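Local coordinates for porin protein associated with imipenem resistance (Acinetobacter baumannii, PDB 4FUV) that forms an eight-stranded outer-membrane beta-barrel and probably takes part in the uptake of ornithine and the carbapenem imipenem, at residues N161-E167 with K218-F224. Sequence-based numbering, arbitrary orientation.
Sequences NWGVFGE and KVGVNFF. With C8E ((hydroxyethyloxy)tri(ethyloxy)octane), chain F.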
ATOM      1  N   ASN A 161      33.002  23.447  -2.896  1.00 43.14           N
ATOM      2  CA  ASN A 161      33.380  22.746  -4.122  1.00 44.95           C
ATOM      3  C   ASN A 161      32.347  21.753  -4.672  1.00 46.41           C
ATOM      4  O   ASN A 161      32.364  21.441  -5.864  1.00 47.31           O
ATOM      5  CB  ASN A 161      34.707  22.023  -3.917  1.00 39.31           C
ATOM      6  CG  ASN A 161      35.831  22.971  -3.543  1.00 48.27           C
ATOM      7  OD1 ASN A 161      36.016  24.020  -4.167  1.00 55.64           O
ATOM      8  ND2 ASN A 161      36.579  22.613  -2.507  1.00 43.45           N
ATOM      9  N   TRP A 162      31.482  21.218  -3.817  1.00 38.88           N
ATOM     10  CA  TRP A 162      30.503  20.250  -4.317  1.00 43.27           C
ATOM     11  C   TRP A 162      29.208  20.146  -3.509  1.00 39.82           C
ATOM     12  O   TRP A 162      29.108  20.646  -2.389  1.00 35.90           O
ATOM     13  CB  TRP A 162      31.135  18.867  -4.532  1.00 53.87           C
ATOM     14  CG  TRP A 162      31.327  18.044  -3.297  1.00 65.51           C
ATOM     15  CD1 TRP A 162      32.240  18.252  -2.305  1.00 71.16           C
ATOM     16  CD2 TRP A 162      30.609  16.851  -2.939  1.00 72.16           C
ATOM     17  NE1 TRP A 162      32.124  17.274  -1.344  1.00 75.80           N
ATOM     18  CE2 TRP A 162      31.134  16.405  -1.709  1.00 73.91           C
ATOM     19  CE3 TRP A 162      29.569  16.130  -3.534  1.00 75.31           C
ATOM     20  CZ2 TRP A 162      30.652  15.265  -1.064  1.00 77.72           C
ATOM     21  CZ3 TRP A 162      29.092  15.000  -2.892  1.00 75.73           C
ATOM     22  CH2 TRP A 162      29.635  14.578  -1.669  1.00 77.75           C
ATOM     23  N   GLY A 163      28.212  19.506  -4.113  1.00 36.70           N
ATOM     24  CA  GLY A 163      26.924  19.326  -3.480  1.00 32.19           C
ATOM     25  C   GLY A 163      26.059  18.343  -4.238  1.00 34.00           C
ATOM     26  O   GLY A 163      26.462  17.799  -5.264  1.00 36.02           O
ATOM     27  N   VAL A 164      24.863  18.113  -3.720  1.00 29.27           N
ATOM     28  CA  VAL A 164      23.910  17.224  -4.363  1.00 27.23           C
ATOM     29  C   VAL A 164      22.600  17.965  -4.617  1.00 26.18           C
ATOM     30  O   VAL A 164      22.331  18.997  -3.990  1.00 27.58           O
ATOM     31  CB  VAL A 164      23.674  15.991  -3.500  1.00 30.29           C
ATOM     32  CG1 VAL A 164      24.991  15.213  -3.348  1.00 26.89           C
ATOM     33  CG2 VAL A 164      23.141  16.411  -2.135  1.00 27.98           C
ATOM     34  N   PHE A 165      21.794  17.472  -5.549  1.00 22.55           N
ATOM     35  CA  PHE A 165      20.526  18.139  -5.815  1.00 25.27           C
ATOM     36  C   PHE A 165      19.419  17.198  -6.252  1.00 21.95           C
ATOM     37  O   PHE A 165      19.670  16.051  -6.623  1.00 25.63           O
ATOM     38  CB  PHE A 165      20.710  19.245  -6.857  1.00 33.74           C
ATOM     39  CG  PHE A 165      20.687  18.760  -8.276  1.00 31.38           C
ATOM     40  CD1 PHE A 165      21.836  18.247  -8.871  1.00 20.85           C
ATOM     41  CD2 PHE A 165      19.519  18.831  -9.021  1.00 25.23           C
ATOM     42  CE1 PHE A 165      21.813  17.805 -10.191  1.00 24.30           C
ATOM     43  CE2 PHE A 165      19.477  18.391 -10.328  1.00 23.88           C
ATOM     44  CZ  PHE A 165      20.627  17.871 -10.927  1.00 25.36           C
ATOM     45  N   GLY A 166      18.187  17.686  -6.168  1.00 20.91           N
ATOM     46  CA  GLY A 166      17.055  17.037  -6.797  1.00 23.39           C
ATOM     47  C   GLY A 166      16.285  18.132  -7.502  1.00 25.77           C
ATOM     48  O   GLY A 166      16.351  19.285  -7.086  1.00 27.22           O
ATOM     49  N   GLU A 167      15.562  17.790  -8.561  1.00 26.86           N
ATOM     50  CA  GLU A 167      14.764  18.778  -9.271  1.00 24.17           C
ATOM     51  C   GLU A 167      13.505  18.130  -9.812  1.00 24.74           C
ATOM     52  O   GLU A 167      13.537  17.018 -10.371  1.00 23.84           O
ATOM     53  CB  GLU A 167      15.552  19.403 -10.424  1.00 18.46           C
ATOM     54  CG  GLU A 167      14.856  20.604 -11.086  1.00 30.84           C
ATOM     55  CD  GLU A 167      15.663  21.217 -12.236  1.00 31.44           C
ATOM     56  OE1 GLU A 167      16.830  21.611 -12.016  1.00 29.89           O
ATOM     57  OE2 GLU A 167      15.131  21.304 -13.365  1.00 33.84           O
ATOM     58  N   LYS A 218      14.680  14.550 -11.433  1.00 25.31           N
ATOM     59  CA  LYS A 218      16.098  14.214 -11.572  1.00 26.13           C
ATOM     60  C   LYS A 218      16.863  14.432 -10.267  1.00 24.84           C
ATOM     61  O   LYS A 218      16.467  15.249  -9.437  1.00 28.21           O
ATOM     62  CB  LYS A 218      16.751  14.987 -12.740  1.00 25.21           C
ATOM     63  CG  LYS A 218      16.731  16.518 -12.599  1.00 26.51           C
ATOM     64  CD  LYS A 218      17.434  17.213 -13.785  1.00 30.24           C
ATOM     65  CE  LYS A 218      16.818  16.801 -15.121  1.00 36.24           C
ATOM     66  NZ  LYS A 218      17.295  17.629 -16.267  1.00 39.65           N
ATOM     67  N   VAL A 219      17.950  13.683 -10.090  1.00 24.84           N
ATOM     68  CA  VAL A 219      18.876  13.897  -8.981  1.00 26.20           C
ATOM     69  C   VAL A 219      20.296  13.929  -9.545  1.00 33.05           C
ATOM     70  O   VAL A 219      20.521  13.510 -10.682  1.00 29.29           O
ATOM     71  CB  VAL A 219      18.758  12.801  -7.899  1.00 31.66           C
ATOM     72  CG1 VAL A 219      17.421  12.911  -7.177  1.00 23.77           C
ATOM     73  CG2 VAL A 219      18.921  11.401  -8.525  1.00 33.16           C
ATOM     74  N   GLY A 220      21.248  14.434  -8.765  1.00 26.90           N
ATOM     75  CA  GLY A 220      22.612  14.539  -9.246  1.00 27.70           C
ATOM     76  C   GLY A 220      23.622  15.178  -8.311  1.00 24.47           C
ATOM     77  O   GLY A 220      23.358  15.443  -7.130  1.00 34.10           O
ATOM     78  N   VAL A 221      24.806  15.418  -8.849  1.00 23.36           N
ATOM     79  CA  VAL A 221      25.893  15.978  -8.080  1.00 24.14           C
ATOM     80  C   VAL A 221      26.401  17.230  -8.770  1.00 30.85           C
ATOM     81  O   VAL A 221      26.591  17.235  -9.983  1.00 34.64           O
ATOM     82  CB  VAL A 221      27.016  14.941  -7.937  1.00 32.06           C
ATOM     83  CG1 VAL A 221      28.150  15.481  -7.073  1.00 29.93           C
ATOM     84  CG2 VAL A 221      26.451  13.646  -7.369  1.00 30.16           C
ATOM     85  N   ASN A 222      26.594  18.295  -7.993  1.00 28.04           N
ATOM     86  CA  ASN A 222      27.130  19.550  -8.488  1.00 29.14           C
ATOM     87  C   ASN A 222      28.623  19.638  -8.166  1.00 34.60           C
ATOM     88  O   ASN A 222      29.056  19.275  -7.068  1.00 36.75           O
ATOM     89  CB  ASN A 222      26.405  20.744  -7.856  1.00 31.35           C
ATOM     90  CG  ASN A 222      24.915  20.786  -8.203  1.00 43.88           C
ATOM     91  OD1 ASN A 222      24.060  20.689  -7.329  1.00 46.44           O
ATOM     92  ND2 ASN A 222      24.609  20.944  -9.481  1.00 46.62           N
ATOM     93  N   PHE A 223      29.407  20.110  -9.126  1.00 32.65           N
ATOM     94  CA  PHE A 223      30.832  20.334  -8.906  1.00 35.59           C
ATOM     95  C   PHE A 223      31.149  21.796  -9.169  1.00 36.27           C
ATOM     96  O   PHE A 223      30.711  22.354 -10.168  1.00 40.21           O
ATOM     97  CB  PHE A 223      31.681  19.448  -9.827  1.00 42.92           C
ATOM     98  CG  PHE A 223      31.402  17.972  -9.691  1.00 53.20           C
ATOM     99  CD1 PHE A 223      32.053  17.211  -8.728  1.00 58.79           C
ATOM    100  CD2 PHE A 223      30.493  17.342 -10.536  1.00 47.63           C
ATOM    101  CE1 PHE A 223      31.798  15.856  -8.602  1.00 57.93           C
ATOM    102  CE2 PHE A 223      30.231  15.987 -10.417  1.00 45.03           C
ATOM    103  CZ  PHE A 223      30.879  15.240  -9.452  1.00 55.19           C
ATOM    104  N   PHE A 224      31.910  22.418  -8.273  1.00 30.29           N
ATOM    105  CA  PHE A 224      32.280  23.821  -8.440  1.00 31.65           C
ATOM    106  C   PHE A 224      33.787  24.002  -8.408  1.00 38.97           C
ATOM    107  O   PHE A 224      34.457  23.510  -7.504  1.00 44.97           O
ATOM    108  CB  PHE A 224      31.611  24.688  -7.374  1.00 38.53           C
ATOM    109  CG  PHE A 224      30.112  24.728  -7.500  1.00 43.78           C
ATOM    110  CD1 PHE A 224      29.508  25.524  -8.460  1.00 46.80           C
ATOM    111  CD2 PHE A 224      29.310  23.940  -6.683  1.00 43.35           C
ATOM    112  CE1 PHE A 224      28.128  25.548  -8.590  1.00 47.97           C
ATOM    113  CE2 PHE A 224      27.937  23.969  -6.801  1.00 38.02           C
ATOM    114  CZ  PHE A 224      27.343  24.773  -7.756  1.00 43.80           C
TER
HETATM  115  C4  C8E F 305      21.205  12.834  -3.547  1.00 59.79           C
HETATM  116  C5  C8E F 305      21.478  12.837  -5.045  1.00 54.81           C
HETATM  117  C6  C8E F 305      22.887  12.335  -5.349  1.00 57.49           C
HETATM  118  C7  C8E F 305      22.904  11.514  -6.636  1.00 54.52           C
HETATM  119  O9  C8E F 305      24.596  11.209 -11.208  1.00 60.58           O
HETATM  120  C10 C8E F 305      25.486  10.332 -11.866  1.00 69.69           C
HETATM  121  C11 C8E F 305      24.948   9.999 -13.257  1.00 76.79           C
HETATM  122  O12 C8E F 305      25.631  10.713 -14.272  1.00 78.58           O
HETATM  123  C13 C8E F 305      25.656  10.011 -15.497  1.00 72.65           C
HETATM  124  C14 C8E F 305      26.848  10.456 -16.334  1.00 71.94           C
HETATM  125  C16 C8E F 305      26.111  11.038 -19.902  1.00 57.38           C
HETATM  126  C17 C8E F 305      25.707  11.965 -21.044  1.00 60.42           C
HETATM  127  O18 C8E F 305      25.779  11.263 -22.265  1.00 69.78           O
HETATM  128  C19 C8E F 305      24.874  10.184 -22.323  1.00 65.86           C
HETATM  129  C20 C8E F 305      24.832   9.632 -23.745  1.00 67.87           C
HETATM  130  O21 C8E F 305      25.028   8.237 -23.690  1.00 67.59           O
HETATM  131  O   HOH W   1      16.513  20.548 -15.732  1.00 31.03           O
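Two neighbouring staves of the eight-stranded outer-membrane barrel, strand 162-172 and the C-terminal strand 213-224, pair antiparallel here: W162-E167 runs against K218-F224 with segment axes at 152°. Strand 213-224 also bonds to strand 20-26 through V219, V221 and F223, so the chain's last strand meets its first and the barrel closes. The hydrogen-bonded pairs G163-N222, F165-G220 and E167-K218 each exchange two N-H...O bonds, and F224 N reaches N161 O beyond them. Between these pairs, CA-H...O contacts add to the seam, such as G166 CA to K218 O at 3.2 Å. Residues alternate in facing. W162, V164, V219, V221 and F223 lie on the side where detergent is bound, consistent with the lipid-facing surface: C8E C5 is 3.9 Å from V219 CB, and V221 CG1 meets the W162 ring at its edge, 3.9 Å from CE3, though the W162 side chain is poorly ordered. F165, E167, K218 and N222 occupy the other face, probably the barrel interior. There the F165 side chain leans across its neighbour strand, its CG between the backbone N and the carbonyl carbon (chi1 83°). This lays the ring over the backbone of G220, with CE1 3.5 Å from G220 CA; G220 N sits over one ring face, displaced toward the rim. The N222 amide flanks the same ring, its plane 29° from the ring plane and OD1 3.6 Å from F165 CD1. Further along this face, E167 is gripped by the hydroxyls of Y96 and Y149, while K218 NZ forms a salt bridge with E24 and a hydrogen bond with N49. The charged ends of E167 and K218 do not touch directly; one water joins them, donating to E167 OE2 at 2.8 Å and accepting from K218 NZ at 3.1 Å.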